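Local coordinates for tetrapyrrole methylase family protein (PDB 3HH1) that probably catalyses, as the N-terminal part of a longer RsmI enzyme, the S-adenosylmethionine-dependent 2'-O-methylation of a cytidine ribose in 16S rRNA, at residues T99-A104 and L109-V114; R56-H61 and E66-Q71; A32-C37 and I73-E78. One frame throughout, in Å; residues are numbered along the deposited sequence.

Interaction 1: T99-A104 and L109-V114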
# COMPACT_ATOMS: atom_id res chain seq x y z
N THR A 99 -0.12 -0.45 8.50
CA THR A 99 -0.52 -1.28 9.64
C THR A 99 -1.88 -0.88 10.16
O THR A 99 -2.65 -1.72 10.61
CB THR A 99 0.46 -1.20 10.74
OG1 THR A 99 1.78 -1.38 10.18
CG2 THR A 99 0.16 -2.35 11.75
N MSE A 100 -2.20 0.41 10.07
CA MSE A 100 -3.50 0.89 10.51
C MSE A 100 -4.63 0.43 9.63
O MSE A 100 -5.72 0.12 10.13
CB MSE A 100 -3.47 2.42 10.69
CG MSE A 100 -2.65 2.90 11.84
SE MSE A 100 -2.42 4.87 11.86
CE MSE A 100 -1.34 5.08 10.28
N ALA A 101 -4.42 0.38 8.31
CA ALA A 101 -5.40 -0.18 7.37
C ALA A 101 -5.57 -1.68 7.54
O ALA A 101 -6.68 -2.21 7.50
CB ALA A 101 -5.02 0.16 5.92
N SER A 102 -4.48 -2.41 7.72
CA SER A 102 -4.59 -3.84 8.00
C SER A 102 -5.33 -4.11 9.32
O SER A 102 -6.15 -5.04 9.40
CB SER A 102 -3.21 -4.47 7.98
OG SER A 102 -3.27 -5.85 8.30
N ALA A 103 -5.08 -3.32 10.37
CA ALA A 103 -5.81 -3.49 11.62
C ALA A 103 -7.33 -3.23 11.42
O ALA A 103 -8.17 -3.94 11.96
CB ALA A 103 -5.21 -2.59 12.74
N ALA A 104 -7.68 -2.19 10.67
CA ALA A 104 -9.09 -1.88 10.41
C ALA A 104 -9.74 -3.04 9.72
O ALA A 104 -10.84 -3.45 10.06
CB ALA A 104 -9.24 -0.60 9.51
N LEU A 109 -13.71 -3.46 9.62
CA LEU A 109 -14.03 -2.08 9.30
C LEU A 109 -13.64 -1.78 7.85
O LEU A 109 -12.65 -2.29 7.36
CB LEU A 109 -13.31 -1.15 10.28
CG LEU A 109 -13.65 -1.38 11.76
CD1 LEU A 109 -12.61 -0.66 12.68
CD2 LEU A 109 -15.05 -0.87 12.07
N PRO A 110 -14.43 -0.94 7.17
CA PRO A 110 -14.23 -0.67 5.75
C PRO A 110 -12.97 0.14 5.48
O PRO A 110 -12.67 1.06 6.24
CB PRO A 110 -15.46 0.14 5.35
CG PRO A 110 -16.27 0.32 6.49
CD PRO A 110 -15.67 -0.34 7.68
N VAL A 111 -12.21 -0.25 4.47
CA VAL A 111 -10.98 0.46 4.09
C VAL A 111 -11.16 0.78 2.61
O VAL A 111 -11.35 -0.15 1.80
CB VAL A 111 -9.72 -0.36 4.30
CG1 VAL A 111 -8.47 0.43 3.83
CG2 VAL A 111 -9.59 -0.78 5.83
N VAL A 112 -11.16 2.06 2.28
CA VAL A 112 -11.54 2.55 0.96
C VAL A 112 -10.49 3.45 0.38
O VAL A 112 -10.13 4.47 0.98
CB VAL A 112 -12.87 3.32 1.04
CG1 VAL A 112 -13.24 3.95 -0.36
CG2 VAL A 112 -13.96 2.39 1.56
N PRO A 113 -10.00 3.12 -0.82
CA PRO A 113 -9.00 3.99 -1.44
C PRO A 113 -9.64 5.25 -2.03
O PRO A 113 -10.74 5.16 -2.57
CB PRO A 113 -8.42 3.10 -2.54
CG PRO A 113 -9.52 2.12 -2.90
CD PRO A 113 -10.28 1.90 -1.62
N VAL A 114 -8.95 6.38 -1.92
CA VAL A 114 -9.40 7.60 -2.59
C VAL A 114 -8.36 7.97 -3.64
O VAL A 114 -7.29 8.47 -3.26
CB VAL A 114 -9.65 8.73 -1.62
CG1 VAL A 114 -10.20 9.96 -2.39
CG2 VAL A 114 -10.63 8.25 -0.60

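Interaction 2: R56-H61 and E66-Q71. With SO4 (sulfate ion), chain E.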
# COMPACT_ATOMS: atom_id res chain seq x y z
N ARG A 56 -7.75 16.88 13.99
CA ARG A 56 -7.07 15.92 14.90
C ARG A 56 -6.14 15.03 14.06
O ARG A 56 -6.57 14.39 13.11
CB ARG A 56 -8.06 15.05 15.63
CG ARG A 56 -7.44 14.07 16.57
CD ARG A 56 -8.44 13.10 17.14
NE ARG A 56 -7.74 12.12 17.94
CZ ARG A 56 -8.32 11.09 18.54
NH1 ARG A 56 -9.62 10.90 18.43
NH2 ARG A 56 -7.59 10.24 19.23
N LEU A 57 -4.88 14.98 14.46
CA LEU A 57 -3.89 14.15 13.76
C LEU A 57 -3.54 12.96 14.62
O LEU A 57 -3.33 13.11 15.84
CB LEU A 57 -2.62 14.94 13.47
CG LEU A 57 -2.72 16.14 12.55
CD1 LEU A 57 -1.30 16.64 12.29
CD2 LEU A 57 -3.50 15.81 11.25
N VAL A 58 -3.44 11.79 14.01
CA VAL A 58 -2.92 10.59 14.71
C VAL A 58 -1.58 10.25 14.07
O VAL A 58 -1.52 9.94 12.90
CB VAL A 58 -3.88 9.41 14.58
CG1 VAL A 58 -3.25 8.12 15.23
CG2 VAL A 58 -5.24 9.76 15.22
N SER A 59 -0.49 10.38 14.80
CA SER A 59 0.80 10.23 14.20
C SER A 59 1.34 8.83 14.53
O SER A 59 1.42 8.44 15.69
CB SER A 59 1.73 11.34 14.66
OG SER A 59 2.10 11.11 15.99
N TYR A 60 1.67 8.10 13.49
CA TYR A 60 2.18 6.76 13.60
C TYR A 60 3.70 6.73 13.78
O TYR A 60 4.42 7.28 12.98
CB TYR A 60 1.79 5.97 12.35
CG TYR A 60 2.22 4.52 12.41
CD1 TYR A 60 1.38 3.56 13.00
CD2 TYR A 60 3.45 4.12 11.94
CE1 TYR A 60 1.77 2.23 13.10
CE2 TYR A 60 3.85 2.77 12.04
CZ TYR A 60 2.99 1.84 12.61
OH TYR A 60 3.34 0.51 12.73
N HIS A 61 4.17 6.06 14.83
CA HIS A 61 5.62 5.82 15.05
C HIS A 61 5.78 4.32 15.36
O HIS A 61 4.95 3.77 16.06
CB HIS A 61 6.14 6.63 16.25
CG HIS A 61 5.74 8.08 16.24
ND1 HIS A 61 6.43 9.04 15.53
CD2 HIS A 61 4.74 8.73 16.88
CE1 HIS A 61 5.85 10.21 15.72
NE2 HIS A 61 4.82 10.05 16.52
N GLU A 66 1.02 0.72 18.56
CA GLU A 66 -0.22 0.30 19.20
C GLU A 66 -1.15 1.46 19.49
O GLU A 66 -2.37 1.33 19.36
CB GLU A 66 0.03 -0.40 20.54
CG GLU A 66 0.24 -1.89 20.46
CD GLU A 66 0.42 -2.51 21.85
OE1 GLU A 66 1.08 -1.89 22.73
OE2 GLU A 66 -0.11 -3.63 22.07
N ARG A 67 -0.58 2.55 19.98
CA ARG A 67 -1.37 3.69 20.40
C ARG A 67 -2.07 4.32 19.19
O ARG A 67 -3.25 4.67 19.28
CB ARG A 67 -0.46 4.71 21.09
CG ARG A 67 -1.15 5.98 21.48
CD ARG A 67 -0.28 6.93 22.30
NE ARG A 67 -1.16 7.86 23.00
CZ ARG A 67 -1.59 9.03 22.53
NH1 ARG A 67 -2.43 9.75 23.25
NH2 ARG A 67 -1.18 9.50 21.36
N ALA A 68 -1.37 4.46 18.05
CA ALA A 68 -1.97 5.04 16.84
C ALA A 68 -3.03 4.11 16.29
O ALA A 68 -4.11 4.56 15.96
CB ALA A 68 -0.89 5.37 15.75
N VAL A 69 -2.74 2.82 16.25
CA VAL A 69 -3.72 1.85 15.77
C VAL A 69 -4.97 1.86 16.67
O VAL A 69 -6.10 1.88 16.20
CB VAL A 69 -3.15 0.42 15.70
CG1 VAL A 69 -4.19 -0.48 15.20
CG2 VAL A 69 -1.95 0.32 14.77
N ARG A 70 -4.76 1.86 17.98
CA ARG A 70 -5.88 1.89 18.91
C ARG A 70 -6.75 3.11 18.70
O ARG A 70 -7.97 3.00 18.66
CB ARG A 70 -5.40 1.85 20.34
CG ARG A 70 -6.51 1.76 21.32
CD ARG A 70 -6.00 1.36 22.69
NE ARG A 70 -5.00 2.29 23.19
CZ ARG A 70 -3.69 2.05 23.32
NH1 ARG A 70 -3.16 0.85 23.02
NH2 ARG A 70 -2.91 3.01 23.78
N GLN A 71 -6.13 4.27 18.56
CA GLN A 71 -6.87 5.50 18.35
C GLN A 71 -7.73 5.46 17.08
O GLN A 71 -8.89 5.91 17.10
CB GLN A 71 -5.94 6.70 18.26
CG GLN A 71 -5.32 7.08 19.58
CD GLN A 71 -4.41 8.24 19.39
OE1 GLN A 71 -4.69 9.32 19.85
NE2 GLN A 71 -3.37 8.06 18.62
S SO4 E . -3.43 6.30 25.39
O1 SO4 E . -4.06 5.44 24.38
O2 SO4 E . -3.64 5.72 26.71
O3 SO4 E . -1.99 6.41 25.14
O4 SO4 E . -3.99 7.65 25.35
O HOH W 1 -9.71 7.61 19.28
O HOH W 2 -4.95 12.13 18.24
O HOH W 3 -1.25 10.15 18.14

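Interaction 3: A32-C37 and I73-E78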
# COMPACT_ATOMS: atom_id res chain seq x y z
N ALA A 32 -12.64 14.80 7.50
CA ALA A 32 -12.38 13.57 8.23
C ALA A 32 -12.45 13.78 9.71
O ALA A 32 -12.11 14.85 10.19
CB ALA A 32 -10.95 13.04 7.86
N GLY A 33 -12.84 12.75 10.45
CA GLY A 33 -12.84 12.84 11.91
C GLY A 33 -11.42 12.97 12.43
O GLY A 33 -11.19 13.59 13.48
N ALA A 34 -10.46 12.38 11.73
CA ALA A 34 -9.03 12.51 12.12
C ALA A 34 -8.24 12.14 10.91
O ALA A 34 -8.75 11.45 10.01
CB ALA A 34 -8.66 11.56 13.28
N ILE A 35 -7.00 12.59 10.88
CA ILE A 35 -6.10 12.23 9.81
C ILE A 35 -4.96 11.46 10.43
O ILE A 35 -4.35 11.94 11.37
CB ILE A 35 -5.64 13.49 9.07
CG1 ILE A 35 -6.85 14.12 8.33
CG2 ILE A 35 -4.46 13.17 8.11
CD1 ILE A 35 -6.54 15.27 7.47
N ALA A 36 -4.67 10.27 9.89
CA ALA A 36 -3.58 9.42 10.41
C ALA A 36 -2.45 9.52 9.43
O ALA A 36 -2.66 9.51 8.20
CB ALA A 36 -4.04 7.98 10.52
N CYS A 37 -1.23 9.64 9.93
CA CYS A 37 -0.13 9.85 9.03
C CYS A 37 1.13 9.39 9.68
O CYS A 37 1.24 9.37 10.90
CB CYS A 37 -0.02 11.33 8.64
SG CYS A 37 0.14 12.43 10.07
N ILE A 73 -8.76 2.68 15.39
CA ILE A 73 -9.82 1.68 15.51
C ILE A 73 -10.94 2.17 16.40
O ILE A 73 -12.11 1.98 16.07
CB ILE A 73 -9.30 0.30 16.03
CG1 ILE A 73 -8.30 -0.34 15.04
CG2 ILE A 73 -10.47 -0.68 16.36
CD1 ILE A 73 -8.85 -0.77 13.73
N GLU A 74 -10.61 2.84 17.51
CA GLU A 74 -11.64 3.38 18.38
C GLU A 74 -12.47 4.40 17.66
O GLU A 74 -13.71 4.39 17.78
CB GLU A 74 -11.04 3.93 19.67
CG GLU A 74 -10.55 2.78 20.55
CD GLU A 74 -9.91 3.21 21.85
OE1 GLU A 74 -9.79 4.42 22.11
OE2 GLU A 74 -9.49 2.31 22.62
N LEU A 75 -11.84 5.29 16.89
CA LEU A 75 -12.60 6.31 16.17
C LEU A 75 -13.54 5.68 15.12
O LEU A 75 -14.69 6.06 15.01
CB LEU A 75 -11.66 7.29 15.53
CG LEU A 75 -12.10 8.71 15.19
CD1 LEU A 75 -13.15 9.34 16.13
CD2 LEU A 75 -10.87 9.56 15.12
N LEU A 76 -13.05 4.70 14.38
CA LEU A 76 -13.86 3.98 13.38
C LEU A 76 -15.04 3.23 14.03
O LEU A 76 -16.18 3.29 13.56
CB LEU A 76 -12.97 3.01 12.62
CG LEU A 76 -11.91 3.56 11.67
CD1 LEU A 76 -11.01 2.44 11.14
CD2 LEU A 76 -12.54 4.39 10.53
N GLU A 77 -14.77 2.58 15.15
CA GLU A 77 -15.85 1.87 15.87
C GLU A 77 -16.92 2.85 16.37
O GLU A 77 -18.10 2.49 16.49
CB GLU A 77 -15.29 1.11 17.05
CG GLU A 77 -14.35 -0.03 16.71
CD GLU A 77 -15.07 -1.26 16.22
OE1 GLU A 77 -16.31 -1.27 16.24
OE2 GLU A 77 -14.39 -2.25 15.80
N GLU A 78 -16.50 4.06 16.74
CA GLU A 78 -17.42 5.08 17.14
C GLU A 78 -18.17 5.77 15.98
O GLU A 78 -18.92 6.71 16.24
CB GLU A 78 -16.72 6.14 18.00
CG GLU A 78 -16.17 5.60 19.34
CD GLU A 78 -17.23 5.42 20.39
OE1 GLU A 78 -18.45 5.44 20.04
OE2 GLU A 78 -16.86 5.24 21.59

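Interaction 1: T99-A104 and L109-V114
Ala104 and Ala101, one helical turn apart on helix 98-106, receive the two methyls of Val111 from strand 111-114. The CG2 branch of Val111 comes up against Ala104 CB at 3.7 Å, and also lies 3.6 Å from the backbone O of Ala101. Its other branch, CG1, reaches Ala101 CB at 4.0 Å. With CG1 opposite the backbone N (chi1 178°), the fork of the valine sits over both alanines, CG1 serving the Ala101 methyl while CG2 touches both the Ala104 methyl and the Ala101 carbonyl. Alanine suits both helix positions because its single methyl lets the strand come in close, whereas beta-branched valine is at ease in an extended backbone.

At the turn leading into the strand, the contact becomes polar. Leu109 N donates to Ala104 O over 2.9 Å, a fairly straight bond (158° at the hydrogen), although the donor N stands 32° off the plane of the carbonyl. Leu109 CB sits 3.4 Å from the same oxygen, so the carbonyl is partly covered by apolar carbon, while the side chain of Leu109 also packs on Leu76 of helix 65-77.

Further out, backbone hydrogen bonds join Pro110 and Val112 to Leu8, and so fix the strand beside 8-13. Ile93 of the second subunit also packs on Val111, bringing this edge close to the dimer interface. A helix folding back through a short turn onto the strand that follows it is the closing half of a beta-alpha-beta crossover, here running from strand 82-87 past strand 8-13 within the parallel sheet of this tetrapyrrole methylase domain.

Interaction 2: R56-H61 and E66-Q71
Arg56 sends CG anti to its own N (chi1 -179°) and stays extended, which carries its guanidinium across to Gln71, whose CG instead lies opposite the carbonyl carbon (chi1 -71°) before the chain runs out straight. Arg56 NH2 donates to Gln71 OE1 at 3.1 Å. The acceptor lies at the edge of the guanidinium, nearly in its plane, but the donor stands above the amide plane and the bond is bent; the two flat groups are turned 63° apart. Water 2 braces the pair, accepting from Arg56 NE at 2.8 Å and donating to both Gln71 OE1 and Leu57 O. The amide's other end, Gln71 NE2, donates to water 3 at 3.0 Å and passes 3.4 Å from Val58 CG1. Without the amide, as with an alanine here, Arg56 NH2 would probably lose this acceptor and its guanidinium be freer to turn, with waters 2 and 3 each short of a partner.

Deeper in, strand 57-59 and helix 65-77 form a beta-alpha unit, the short segments running roughly antiparallel with the helix over one face of the parallel sheet. Ala68 is small enough to let them approach: its CB meets Val58 CG1 at 3.7 Å and, obliquely, Tyr60 CD1 at 4.0 Å. The Tyr60 side chain also packs on Thr99 and Met100 of helix 98-106.

On the outer side, Arg67 and Arg70 share a sulfate, probably from the crystallisation liquor. Arg67 NE donates to sulfate O3 at 2.7 Å, and Arg70 NH2 points almost straight at O1 of the same ion.

Interaction 3: A32-C37 and I73-E78
Leu75 and Ala34 meet through a single pair of methyl groups: Leu75 CD2 lies 3.5 Å from Ala34 CB, a close apolar contact. The leucine gets there by setting CG anti to its backbone N (chi1 -156°), while chi2 is 32°, well away from a staggered value, so its isobutyl end is turned somewhat awkwardly to lay one branch on the alanine. Alanine suits the strand here because its methyl is all that the leucine branch, already this close, has to meet.

Helix 65-77 belongs to the beta-alpha-beta crossover that leads from strand 57-59 to strand 82-87, and strand 34-37 is the one it passes over. Its place between these neighbours is set by backbone bonds, Ala34 to Ala83 and Ile35 to Arg56. Ile35 packs on helix 40-49 across the sheet, so the strand is covered from both sides in an alpha-beta-alpha sandwich.

Toward Gly33 the fit is much looser. Its O is 4.4 Å from Leu75 CD2, and the CA atoms of Gly33 and Leu75 remain 7.8 Å apart. Leu75 also leans on Val82, Ser80 and Arg56, while Glu74, Glu77 and Glu78 occupy the exposed side of the helix end, a setting that suits charged side chains.

Interactions 2 and 3 both use helix 65-77, one near its start and the other near its end, against the adjacent strands 57-59 and 34-37; their centres lie about 9 Å apart, and interaction 2 is nested within the loop that interaction 3 closes. Interaction 1 follows both along the chain and reaches the opposite edge strand, 111-114, its centre about 14 Å from that of interaction 2 and about 11 Å from that of interaction 3. Helices 65-77 and 98-106 pack side by side, Val69 touching Ala103 and Ile73 reaching Ala104. Together the helices cover one face of a single parallel sheet, from the side of strand 57-59 to that of strand 111-114, within one domain of the probable methyltransferase.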